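Local coordinates for protein FOKI restriction endonuclease (Planomicrobium okeanokoites, PDB 2FOK) that recognises a specific DNA sequence and hydrolyses both strands at a short distance from it, as a metal-dependent type IIS restriction endonuclease, at residues 298-301 with 305-308; 311-316 with 345-350; 325-330 with 362-367. All blocks are in the same frame, centred on the assembly; numbering follows the deposited sequence.

How the contacts relate
From the N terminus, contact 1 comes first and closes a very short loop, folding the approach segment 298-301 back on the start of helix 303-319. Further along the same helix, contact 2 opens at residues 311-316 and closes on helix 341-352. Contact 3 begins inside that span, at the start of helix 325-334, and ends beyond it on strand 364-367, so contacts 2 and 3 cross while contact 1 stands in series before both. Contacts 2 and 3 also touch: Ile325 packs on Glu345, and Ile348 on Tyr365. Together they tie the three helices and the sheet of a winged-helix domain into one core, with contact 1 at its entrance, its centre about 23 Å from contact 3's.

Contact 1 of 3, residues 298-301 with 305-308; sequences TNLT and YVRT
The flat guanidinium group of Arg307 turns an edge to Thr298: its NH2 lies 4.1 Å from Thr298 CA, near the plane of the group. Trp293 supplies a cation-pi partner from outside. This is the entrance to the winged-helix D3 domain, where the incoming loop 298-301 runs past the first helix, 303-319. The polar rim of the guanidinium is well occupied. NH2 is gripped by two hydrogen bonds, to Ala297 O and to Thr7 OG1, and NH1 by one to Arg6 O, which should fix the rotation of the group. Arginine suits the place because its several N-H groups can bind the N-terminal segment and the incoming loop at once. Its chain is extended from CG to NE, and that reach carries the charged end away from the helix to the loop.

The second touch is apolar. Leu300 points toward the helix and Val306 toward the loop, and the two side chains cross at about a right angle. Helix 389-398, in the range of the cleavage domain, lies against both: Glu391 touches Leu300 and Val306, and Lys394 touches Leu300. Branched aliphatic residues fit a buried seam of this kind, where the contact is made through methyl groups. With CG of Leu300 anti to the backbone N (chi1 -152°), its CD2 meets the branched end of Val306, 3.5 Å from CG2 and 3.8 Å from both CB and CG1.

Contact 2 of 3, residues 311-316 with 345-350; sequences ALILEI and ENDIKG
Two helices, 303-319 and 341-352, come together here, their backbones nearest at Ile313 and Ile348, whose CA atoms are 7.9 Å apart. Ile313 carries the contact from its side and spreads both branches over the opposing helix. CG1 stands anti to the carbonyl carbon (chi1 -59°) and CD1 extends beyond it, while CG2 occupies the position anti to the backbone N. The side chains of Ile313 and Asp347 cross at about a right angle, and CD1 at the tip of the long branch lies 3.6 Å from Asp347 CB and 3.5 Å from its OD2. The short branch serves Ile348: Ile313 CG2 lies 4.3 Å from Ile348 CG1, a looser apolar touch. A beta-branched residue suits the place because one side chain can thus meet two successive residues of the neighbour.

An aspartate in this buried seam needs partners for its charge. Two arginines one turn earlier on the first helix provide them: Arg310 NE forms a salt bridge with OD1, and Arg309 NH1 with OD2. They would be expected to favour the ionised carboxylate, and they tie together the two helices that Ile313 joins by packing. Ile313 also rests on Ile328 of helix 325-334, extending the hydrophobic core to a third helix. Packing of the first helix against the third within a three-helix core is characteristic of the winged-helix, or winged helix-turn-helix, fold.

Contact 3 of 3, residues 325-330 with 362-367; sequences IEQIQD and GRFYQL
The apolar part of the contact joins Ile325, at the start of helix 325-334, to Tyr365 on strand 364-367. The two side chains lie side by side and point the same way, and Ile325 CD1 is 4.1 Å from both CE1 and OH of Tyr365. The chi2 of Ile325, 95°, swings CD1 back from CG1 toward these two atoms. Isoleucine, apolar throughout its side chain, suits a buried place between the strand and helix 341-352, and tyrosine the margin, where its ring can pack while it remains partly exposed.

Polar atoms play a lesser part. Gln327 OE1 approaches the edge of the Phe364 ring near its plane, 4.4 Å from CE1, but its stronger partner is Lys324 N, which donates a hydrogen bond to it just before the helix begins. Glu326 and Arg363 carry opposite charges, though OE1 and NH1 are 5.9 Å apart, too far for a salt bridge; any attraction would be long-range.

Strand 364-367 is the middle one of the small antiparallel sheet, bonded through Tyr365 to Leu323 and through Gln366 to Glu359 of the wing hairpin, while Ile325 also packs on Ile341 and Glu345 of helix 341-352.

Contact 1 of 3, residues 298-301 with 305-308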
ATOM      1  N   THR A 298      -8.318   2.319   1.455  1.00 27.62           N
ATOM      2  CA  THR A 298      -8.477   0.887   1.700  1.00 27.99           C
ATOM      3  C   THR A 298      -8.428   0.456   3.170  1.00 28.49           C
ATOM      4  O   THR A 298      -9.457   0.437   3.851  1.00 26.62           O
ATOM      5  CB  THR A 298      -7.425   0.046   0.909  1.00 32.25           C
ATOM      6  OG1 THR A 298      -6.130   0.183   1.511  1.00 34.08           O
ATOM      7  CG2 THR A 298      -7.349   0.498  -0.543  1.00 31.19           C
ATOM      8  N   ASN A 299      -7.233   0.113   3.649  1.00 28.90           N
ATOM      9  CA  ASN A 299      -7.037  -0.372   5.013  1.00 29.75           C
ATOM     10  C   ASN A 299      -6.821   0.719   6.046  1.00 30.99           C
ATOM     11  O   ASN A 299      -5.955   0.608   6.914  1.00 35.37           O
ATOM     12  CB  ASN A 299      -5.858  -1.349   5.036  1.00 32.87           C
ATOM     13  CG  ASN A 299      -5.903  -2.337   3.883  1.00 38.23           C
ATOM     14  OD1 ASN A 299      -6.980  -2.679   3.390  1.00 45.84           O
ATOM     15  ND2 ASN A 299      -4.738  -2.801   3.447  1.00 44.36           N
ATOM     16  N   LEU A 300      -7.631   1.761   5.960  1.00 25.82           N
ATOM     17  CA  LEU A 300      -7.546   2.888   6.865  1.00 25.43           C
ATOM     18  C   LEU A 300      -8.705   2.824   7.851  1.00 26.67           C
ATOM     19  O   LEU A 300      -9.860   2.831   7.447  1.00 26.85           O
ATOM     20  CB  LEU A 300      -7.623   4.189   6.059  1.00 24.79           C
ATOM     21  CG  LEU A 300      -6.959   5.471   6.573  1.00 25.34           C
ATOM     22  CD1 LEU A 300      -5.441   5.398   6.350  1.00 20.88           C
ATOM     23  CD2 LEU A 300      -7.568   6.670   5.836  1.00 20.65           C
ATOM     24  N   THR A 301      -8.391   2.770   9.140  1.00 26.20           N
ATOM     25  CA  THR A 301      -9.402   2.707  10.183  1.00 28.02           C
ATOM     26  C   THR A 301     -10.561   3.678   9.972  1.00 30.74           C
ATOM     27  O   THR A 301     -11.721   3.338  10.219  1.00 32.51           O
ATOM     28  CB  THR A 301      -8.788   3.007  11.547  1.00 32.24           C
ATOM     29  OG1 THR A 301      -7.581   2.250  11.703  1.00 31.09           O
ATOM     30  CG2 THR A 301      -9.772   2.660  12.657  1.00 29.02           C
ATOM     31  N   TYR A 305     -14.909   8.125   6.635  1.00 29.05           N
ATOM     32  CA  TYR A 305     -14.838   9.577   6.709  1.00 26.79           C
ATOM     33  C   TYR A 305     -13.866  10.108   5.668  1.00 28.35           C
ATOM     34  O   TYR A 305     -14.165  11.066   4.953  1.00 27.87           O
ATOM     35  CB  TYR A 305     -14.388  10.028   8.104  1.00 29.53           C
ATOM     36  CG  TYR A 305     -13.987  11.494   8.181  1.00 34.02           C
ATOM     37  CD1 TYR A 305     -12.729  11.920   7.755  1.00 33.78           C
ATOM     38  CD2 TYR A 305     -14.881  12.457   8.649  1.00 39.57           C
ATOM     39  CE1 TYR A 305     -12.371  13.266   7.786  1.00 38.39           C
ATOM     40  CE2 TYR A 305     -14.533  13.809   8.686  1.00 39.84           C
ATOM     41  CZ  TYR A 305     -13.278  14.204   8.251  1.00 41.27           C
ATOM     42  OH  TYR A 305     -12.935  15.540   8.273  1.00 46.71           O
ATOM     43  N   VAL A 306     -12.699   9.478   5.591  1.00 28.29           N
ATOM     44  CA  VAL A 306     -11.656   9.883   4.651  1.00 26.74           C
ATOM     45  C   VAL A 306     -12.104   9.735   3.196  1.00 26.62           C
ATOM     46  O   VAL A 306     -11.861  10.619   2.373  1.00 29.04           O
ATOM     47  CB  VAL A 306     -10.346   9.079   4.905  1.00 20.26           C
ATOM     48  CG1 VAL A 306      -9.186   9.660   4.096  1.00 19.82           C
ATOM     49  CG2 VAL A 306     -10.002   9.132   6.377  1.00 13.45           C
ATOM     50  N   ARG A 307     -12.759   8.622   2.879  1.00 27.50           N
ATOM     51  CA  ARG A 307     -13.246   8.392   1.520  1.00 24.73           C
ATOM     52  C   ARG A 307     -14.168   9.539   1.074  1.00 25.33           C
ATOM     53  O   ARG A 307     -14.112   9.988  -0.070  1.00 25.65           O
ATOM     54  CB  ARG A 307     -14.007   7.065   1.449  1.00 22.97           C
ATOM     55  CG  ARG A 307     -13.168   5.852   1.030  1.00 17.52           C
ATOM     56  CD  ARG A 307     -13.854   4.550   1.453  1.00 15.59           C
ATOM     57  NE  ARG A 307     -12.999   3.378   1.274  1.00 15.77           N
ATOM     58  CZ  ARG A 307     -13.426   2.117   1.285  1.00 18.53           C
ATOM     59  NH1 ARG A 307     -14.712   1.843   1.467  1.00 11.11           N
ATOM     60  NH2 ARG A 307     -12.563   1.124   1.093  1.00 15.64           N
ATOM     61  N   THR A 308     -15.023  10.006   1.977  1.00 26.27           N
ATOM     62  CA  THR A 308     -15.934  11.091   1.656  1.00 27.34           C
ATOM     63  C   THR A 308     -15.167  12.388   1.405  1.00 27.50           C
ATOM     64  O   THR A 308     -15.388  13.070   0.399  1.00 28.01           O
ATOM     65  CB  THR A 308     -16.953  11.313   2.787  1.00 29.28           C
ATOM     66  OG1 THR A 308     -17.538  10.057   3.150  1.00 32.80           O
ATOM     67  CG2 THR A 308     -18.055  12.256   2.339  1.00 24.78           C
TER

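Contact 2 of 3, residues 311-316 with 345-350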
ATOM      1  N   ALA A 311     -13.598  12.355  -1.768  1.00 24.25           N
ATOM      2  CA  ALA A 311     -14.643  12.339  -2.798  1.00 24.96           C
ATOM      3  C   ALA A 311     -15.153  13.747  -3.072  1.00 25.70           C
ATOM      4  O   ALA A 311     -15.332  14.147  -4.225  1.00 25.03           O
ATOM      5  CB  ALA A 311     -15.801  11.449  -2.358  1.00 28.19           C
ATOM      6  N   LEU A 312     -15.394  14.487  -1.997  1.00 23.88           N
ATOM      7  CA  LEU A 312     -15.871  15.849  -2.090  1.00 22.30           C
ATOM      8  C   LEU A 312     -14.824  16.808  -2.669  1.00 25.30           C
ATOM      9  O   LEU A 312     -15.178  17.833  -3.245  1.00 26.82           O
ATOM     10  CB  LEU A 312     -16.321  16.321  -0.709  1.00 23.99           C
ATOM     11  CG  LEU A 312     -17.586  15.606  -0.242  1.00 18.82           C
ATOM     12  CD1 LEU A 312     -17.926  16.001   1.180  1.00 15.55           C
ATOM     13  CD2 LEU A 312     -18.716  15.950  -1.210  1.00 14.61           C
ATOM     14  N   ILE A 313     -13.540  16.501  -2.509  1.00 23.06           N
ATOM     15  CA  ILE A 313     -12.532  17.377  -3.080  1.00 24.29           C
ATOM     16  C   ILE A 313     -12.497  17.140  -4.586  1.00 26.06           C
ATOM     17  O   ILE A 313     -12.304  18.067  -5.369  1.00 30.19           O
ATOM     18  CB  ILE A 313     -11.120  17.132  -2.495  1.00 21.19           C
ATOM     19  CG1 ILE A 313     -11.116  17.337  -0.976  1.00 25.90           C
ATOM     20  CG2 ILE A 313     -10.152  18.122  -3.096  1.00 16.68           C
ATOM     21  CD1 ILE A 313      -9.930  16.664  -0.265  1.00 21.26           C
ATOM     22  N   LEU A 314     -12.673  15.891  -4.993  1.00 28.12           N
ATOM     23  CA  LEU A 314     -12.692  15.552  -6.410  1.00 26.50           C
ATOM     24  C   LEU A 314     -13.818  16.355  -7.076  1.00 28.64           C
ATOM     25  O   LEU A 314     -13.618  16.980  -8.115  1.00 25.55           O
ATOM     26  CB  LEU A 314     -12.975  14.057  -6.593  1.00 24.67           C
ATOM     27  CG  LEU A 314     -12.092  13.200  -7.508  1.00 25.24           C
ATOM     28  CD1 LEU A 314     -12.774  11.862  -7.747  1.00 23.80           C
ATOM     29  CD2 LEU A 314     -11.819  13.906  -8.815  1.00 23.01           C
ATOM     30  N   GLU A 315     -14.996  16.327  -6.456  1.00 30.29           N
ATOM     31  CA  GLU A 315     -16.178  17.016  -6.963  1.00 32.31           C
ATOM     32  C   GLU A 315     -15.965  18.499  -7.172  1.00 34.25           C
ATOM     33  O   GLU A 315     -16.350  19.049  -8.209  1.00 37.51           O
ATOM     34  CB  GLU A 315     -17.344  16.835  -6.002  1.00 35.67           C
ATOM     35  CG  GLU A 315     -18.058  15.510  -6.128  1.00 42.03           C
ATOM     36  CD  GLU A 315     -19.336  15.486  -5.322  1.00 43.75           C
ATOM     37  OE1 GLU A 315     -19.684  16.544  -4.752  1.00 45.72           O
ATOM     38  OE2 GLU A 315     -19.984  14.419  -5.258  1.00 44.20           O
ATOM     39  N   ILE A 316     -15.367  19.148  -6.177  1.00 31.99           N
ATOM     40  CA  ILE A 316     -15.117  20.577  -6.245  1.00 28.88           C
ATOM     41  C   ILE A 316     -14.240  20.880  -7.437  1.00 28.62           C
ATOM     42  O   ILE A 316     -14.535  21.778  -8.225  1.00 33.18           O
ATOM     43  CB  ILE A 316     -14.451  21.086  -4.950  1.00 31.13           C
ATOM     44  CG1 ILE A 316     -15.392  20.856  -3.761  1.00 33.23           C
ATOM     45  CG2 ILE A 316     -14.155  22.560  -5.062  1.00 31.11           C
ATOM     46  CD1 ILE A 316     -14.801  21.224  -2.397  1.00 35.36           C
ATOM     47  N   GLU A 345      -4.074  19.145   0.825  1.00 22.54           N
ATOM     48  CA  GLU A 345      -2.954  19.030  -0.116  1.00 23.63           C
ATOM     49  C   GLU A 345      -2.504  17.571  -0.243  1.00 21.94           C
ATOM     50  O   GLU A 345      -2.164  17.115  -1.331  1.00 24.13           O
ATOM     51  CB  GLU A 345      -1.756  19.876   0.354  1.00 24.04           C
ATOM     52  CG  GLU A 345      -1.962  21.377   0.298  1.00 34.10           C
ATOM     53  CD  GLU A 345      -0.754  22.171   0.808  1.00 38.09           C
ATOM     54  OE1 GLU A 345      -0.076  21.712   1.751  1.00 39.53           O
ATOM     55  OE2 GLU A 345      -0.486  23.263   0.265  1.00 39.58           O
ATOM     56  N   ASN A 346      -2.495  16.837   0.869  1.00 20.45           N
ATOM     57  CA  ASN A 346      -2.080  15.435   0.837  1.00 19.32           C
ATOM     58  C   ASN A 346      -3.140  14.582   0.157  1.00 17.89           C
ATOM     59  O   ASN A 346      -2.831  13.588  -0.503  1.00 18.17           O
ATOM     60  CB  ASN A 346      -1.819  14.906   2.253  1.00 20.54           C
ATOM     61  CG  ASN A 346      -1.231  13.487   2.250  1.00 19.43           C
ATOM     62  OD1 ASN A 346      -0.034  13.292   2.018  1.00 14.31           O
ATOM     63  ND2 ASN A 346      -2.073  12.502   2.519  1.00 18.26           N
ATOM     64  N   ASP A 347      -4.394  14.978   0.323  1.00 20.53           N
ATOM     65  CA  ASP A 347      -5.509  14.272  -0.295  1.00 23.10           C
ATOM     66  C   ASP A 347      -5.435  14.445  -1.818  1.00 20.87           C
ATOM     67  O   ASP A 347      -5.853  13.578  -2.565  1.00 23.29           O
ATOM     68  CB  ASP A 347      -6.840  14.833   0.229  1.00 26.02           C
ATOM     69  CG  ASP A 347      -7.348  14.101   1.459  1.00 31.06           C
ATOM     70  OD1 ASP A 347      -6.734  13.088   1.860  1.00 33.33           O
ATOM     71  OD2 ASP A 347      -8.368  14.546   2.035  1.00 32.03           O
ATOM     72  N   ILE A 348      -4.890  15.571  -2.273  1.00 27.66           N
ATOM     73  CA  ILE A 348      -4.773  15.847  -3.712  1.00 23.52           C
ATOM     74  C   ILE A 348      -3.615  15.104  -4.362  1.00 23.64           C
ATOM     75  O   ILE A 348      -3.703  14.702  -5.521  1.00 26.55           O
ATOM     76  CB  ILE A 348      -4.600  17.365  -3.976  1.00 24.07           C
ATOM     77  CG1 ILE A 348      -5.858  18.100  -3.523  1.00 19.79           C
ATOM     78  CG2 ILE A 348      -4.313  17.629  -5.461  1.00 17.37           C
ATOM     79  CD1 ILE A 348      -5.845  19.582  -3.802  1.00 26.15           C
ATOM     80  N   LYS A 349      -2.524  14.936  -3.622  1.00 24.82           N
ATOM     81  CA  LYS A 349      -1.356  14.233  -4.140  1.00 19.93           C
ATOM     82  C   LYS A 349      -1.722  12.779  -4.361  1.00 23.12           C
ATOM     83  O   LYS A 349      -1.159  12.109  -5.231  1.00 26.41           O
ATOM     84  CB  LYS A 349      -0.199  14.316  -3.149  1.00 23.06           C
ATOM     85  CG  LYS A 349       0.941  13.370  -3.479  1.00 29.99           C
ATOM     86  CD  LYS A 349       2.264  13.899  -2.987  1.00 30.54           C
ATOM     87  CE  LYS A 349       2.389  13.746  -1.490  1.00 34.74           C
ATOM     88  NZ  LYS A 349       1.640  12.575  -0.967  1.00 35.35           N
ATOM     89  N   GLY A 350      -2.667  12.294  -3.560  1.00 25.20           N
ATOM     90  CA  GLY A 350      -3.121  10.920  -3.680  1.00 21.87           C
ATOM     91  C   GLY A 350      -3.995  10.766  -4.910  1.00 25.81           C
ATOM     92  O   GLY A 350      -3.921   9.750  -5.598  1.00 21.27           O
TER

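Contact 3 of 3, residues 325-330 with 362-367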
ATOM      1  N   ILE A 325      -5.995  26.489  -2.918  1.00 35.27           N
ATOM      2  CA  ILE A 325      -6.266  25.570  -1.816  1.00 33.84           C
ATOM      3  C   ILE A 325      -7.194  26.170  -0.777  1.00 34.16           C
ATOM      4  O   ILE A 325      -7.972  25.456  -0.151  1.00 34.64           O
ATOM      5  CB  ILE A 325      -4.966  25.115  -1.117  1.00 35.45           C
ATOM      6  CG1 ILE A 325      -5.216  23.809  -0.357  1.00 32.56           C
ATOM      7  CG2 ILE A 325      -4.472  26.191  -0.163  1.00 35.16           C
ATOM      8  CD1 ILE A 325      -4.857  22.565  -1.139  1.00 32.65           C
ATOM      9  N   GLU A 326      -7.116  27.486  -0.600  1.00 35.44           N
ATOM     10  CA  GLU A 326      -7.959  28.177   0.372  1.00 34.86           C
ATOM     11  C   GLU A 326      -9.422  28.212  -0.076  1.00 34.63           C
ATOM     12  O   GLU A 326     -10.341  28.218   0.750  1.00 34.12           O
ATOM     13  CB  GLU A 326      -7.439  29.599   0.594  1.00 40.90           C
ATOM     14  CG  GLU A 326      -6.299  29.685   1.602  1.00 42.89           C
ATOM     15  CD  GLU A 326      -4.937  29.639   0.942  1.00 44.89           C
ATOM     16  OE1 GLU A 326      -4.879  29.725  -0.307  1.00 45.34           O
ATOM     17  OE2 GLU A 326      -3.927  29.517   1.670  1.00 43.95           O
ATOM     18  N   GLN A 327      -9.640  28.239  -1.387  1.00 30.87           N
ATOM     19  CA  GLN A 327     -11.000  28.240  -1.915  1.00 32.11           C
ATOM     20  C   GLN A 327     -11.545  26.802  -1.841  1.00 31.67           C
ATOM     21  O   GLN A 327     -12.719  26.580  -1.551  1.00 28.38           O
ATOM     22  CB  GLN A 327     -10.997  28.750  -3.357  1.00 35.40           C
ATOM     23  CG  GLN A 327     -10.028  29.901  -3.614  1.00 37.39           C
ATOM     24  CD  GLN A 327     -10.057  30.383  -5.061  1.00 45.07           C
ATOM     25  OE1 GLN A 327      -9.044  30.337  -5.769  1.00 40.16           O
ATOM     26  NE2 GLN A 327     -11.224  30.849  -5.507  1.00 41.97           N
ATOM     27  N   ILE A 328     -10.678  25.826  -2.095  1.00 33.24           N
ATOM     28  CA  ILE A 328     -11.078  24.425  -2.023  1.00 31.11           C
ATOM     29  C   ILE A 328     -11.430  24.124  -0.577  1.00 30.37           C
ATOM     30  O   ILE A 328     -12.422  23.454  -0.298  1.00 33.62           O
ATOM     31  CB  ILE A 328      -9.941  23.475  -2.446  1.00 27.84           C
ATOM     32  CG1 ILE A 328      -9.758  23.510  -3.959  1.00 28.06           C
ATOM     33  CG2 ILE A 328     -10.266  22.048  -2.012  1.00 30.04           C
ATOM     34  CD1 ILE A 328      -8.394  23.019  -4.408  1.00 21.41           C
ATOM     35  N   GLN A 329     -10.604  24.621   0.338  1.00 32.21           N
ATOM     36  CA  GLN A 329     -10.821  24.408   1.765  1.00 34.56           C
ATOM     37  C   GLN A 329     -12.112  25.105   2.138  1.00 35.48           C
ATOM     38  O   GLN A 329     -12.894  24.610   2.952  1.00 32.56           O
ATOM     39  CB  GLN A 329      -9.661  24.991   2.580  1.00 36.42           C
ATOM     40  CG  GLN A 329     -10.008  25.266   4.042  1.00 33.44           C
ATOM     41  CD  GLN A 329      -8.893  25.966   4.781  1.00 31.31           C
ATOM     42  OE1 GLN A 329      -8.307  26.924   4.279  1.00 36.64           O
ATOM     43  NE2 GLN A 329      -8.596  25.495   5.983  1.00 29.40           N
ATOM     44  N   ASP A 330     -12.316  26.268   1.527  1.00 37.38           N
ATOM     45  CA  ASP A 330     -13.516  27.066   1.744  1.00 37.82           C
ATOM     46  C   ASP A 330     -14.757  26.302   1.273  1.00 38.01           C
ATOM     47  O   ASP A 330     -15.728  26.156   2.020  1.00 32.96           O
ATOM     48  CB  ASP A 330     -13.403  28.369   0.961  1.00 42.78           C
ATOM     49  CG  ASP A 330     -13.644  29.581   1.816  1.00 43.99           C
ATOM     50  OD1 ASP A 330     -14.721  29.655   2.450  1.00 47.51           O
ATOM     51  OD2 ASP A 330     -12.755  30.457   1.846  1.00 43.08           O
ATOM     52  N   GLY A 362       1.926  27.065  -9.612  1.00 38.28           N
ATOM     53  CA  GLY A 362       2.146  28.003  -8.537  1.00 40.01           C
ATOM     54  C   GLY A 362       1.151  27.728  -7.429  1.00 39.97           C
ATOM     55  O   GLY A 362       1.154  26.648  -6.839  1.00 42.56           O
ATOM     56  N   ARG A 363       0.285  28.696  -7.157  1.00 37.76           N
ATOM     57  CA  ARG A 363      -0.714  28.558  -6.103  1.00 39.05           C
ATOM     58  C   ARG A 363      -2.074  28.073  -6.598  1.00 38.42           C
ATOM     59  O   ARG A 363      -3.022  28.024  -5.822  1.00 39.22           O
ATOM     60  CB  ARG A 363      -0.914  29.899  -5.392  1.00 35.47           C
ATOM     61  CG  ARG A 363       0.176  30.258  -4.397  1.00 40.37           C
ATOM     62  CD  ARG A 363       0.347  31.767  -4.265  1.00 40.05           C
ATOM     63  NE  ARG A 363      -0.888  32.498  -4.536  1.00 42.77           N
ATOM     64  CZ  ARG A 363      -1.475  33.316  -3.668  1.00 42.39           C
ATOM     65  NH1 ARG A 363      -0.944  33.512  -2.471  1.00 43.21           N
ATOM     66  NH2 ARG A 363      -2.595  33.939  -3.996  1.00 44.08           N
ATOM     67  N   PHE A 364      -2.173  27.698  -7.872  1.00 37.29           N
ATOM     68  CA  PHE A 364      -3.459  27.273  -8.420  1.00 34.51           C
ATOM     69  C   PHE A 364      -3.550  25.843  -8.921  1.00 33.47           C
ATOM     70  O   PHE A 364      -2.650  25.338  -9.593  1.00 37.34           O
ATOM     71  CB  PHE A 364      -3.871  28.216  -9.549  1.00 38.49           C
ATOM     72  CG  PHE A 364      -4.076  29.636  -9.109  1.00 40.27           C
ATOM     73  CD1 PHE A 364      -5.241  30.010  -8.438  1.00 41.29           C
ATOM     74  CD2 PHE A 364      -3.102  30.605  -9.359  1.00 39.79           C
ATOM     75  CE1 PHE A 364      -5.432  31.327  -8.019  1.00 39.86           C
ATOM     76  CE2 PHE A 364      -3.284  31.923  -8.946  1.00 38.69           C
ATOM     77  CZ  PHE A 364      -4.450  32.286  -8.274  1.00 39.77           C
ATOM     78  N   TYR A 365      -4.660  25.196  -8.590  1.00 29.29           N
ATOM     79  CA  TYR A 365      -4.909  23.829  -9.011  1.00 27.13           C
ATOM     80  C   TYR A 365      -6.028  23.846 -10.049  1.00 28.31           C
ATOM     81  O   TYR A 365      -6.946  24.668  -9.982  1.00 30.02           O
ATOM     82  CB  TYR A 365      -5.362  22.967  -7.827  1.00 24.05           C
ATOM     83  CG  TYR A 365      -4.344  22.780  -6.722  1.00 25.92           C
ATOM     84  CD1 TYR A 365      -4.081  23.801  -5.809  1.00 23.60           C
ATOM     85  CD2 TYR A 365      -3.670  21.568  -6.564  1.00 25.51           C
ATOM     86  CE1 TYR A 365      -3.177  23.629  -4.767  1.00 22.55           C
ATOM     87  CE2 TYR A 365      -2.759  21.381  -5.520  1.00 26.28           C
ATOM     88  CZ  TYR A 365      -2.520  22.419  -4.626  1.00 29.20           C
ATOM     89  OH  TYR A 365      -1.614  22.257  -3.595  1.00 36.25           O
ATOM     90  N   GLN A 366      -5.956  22.932 -11.006  1.00 29.10           N
ATOM     91  CA  GLN A 366      -6.992  22.830 -12.017  1.00 30.22           C
ATOM     92  C   GLN A 366      -7.052  21.431 -12.594  1.00 25.70           C
ATOM     93  O   GLN A 366      -6.094  20.975 -13.211  1.00 25.55           O
ATOM     94  CB  GLN A 366      -6.761  23.832 -13.144  1.00 29.61           C
ATOM     95  CG  GLN A 366      -8.019  24.093 -13.959  1.00 36.05           C
ATOM     96  CD  GLN A 366      -7.792  25.088 -15.080  1.00 38.36           C
ATOM     97  OE1 GLN A 366      -8.364  24.961 -16.162  1.00 38.73           O
ATOM     98  NE2 GLN A 366      -6.951  26.081 -14.825  1.00 36.21           N
ATOM     99  N   LEU A 367      -8.176  20.747 -12.388  1.00 23.70           N
ATOM    100  CA  LEU A 367      -8.338  19.397 -12.923  1.00 26.90           C
ATOM    101  C   LEU A 367      -8.485  19.450 -14.448  1.00 24.75           C
ATOM    102  O   LEU A 367      -9.265  20.237 -14.976  1.00 25.31           O
ATOM    103  CB  LEU A 367      -9.567  18.727 -12.316  1.00 24.90           C
ATOM    104  CG  LEU A 367      -9.680  17.218 -12.563  1.00 24.73           C
ATOM    105  CD1 LEU A 367      -9.551  16.474 -11.246  1.00 25.14           C
ATOM    106  CD2 LEU A 367     -11.006  16.903 -13.237  1.00 17.37           C
TER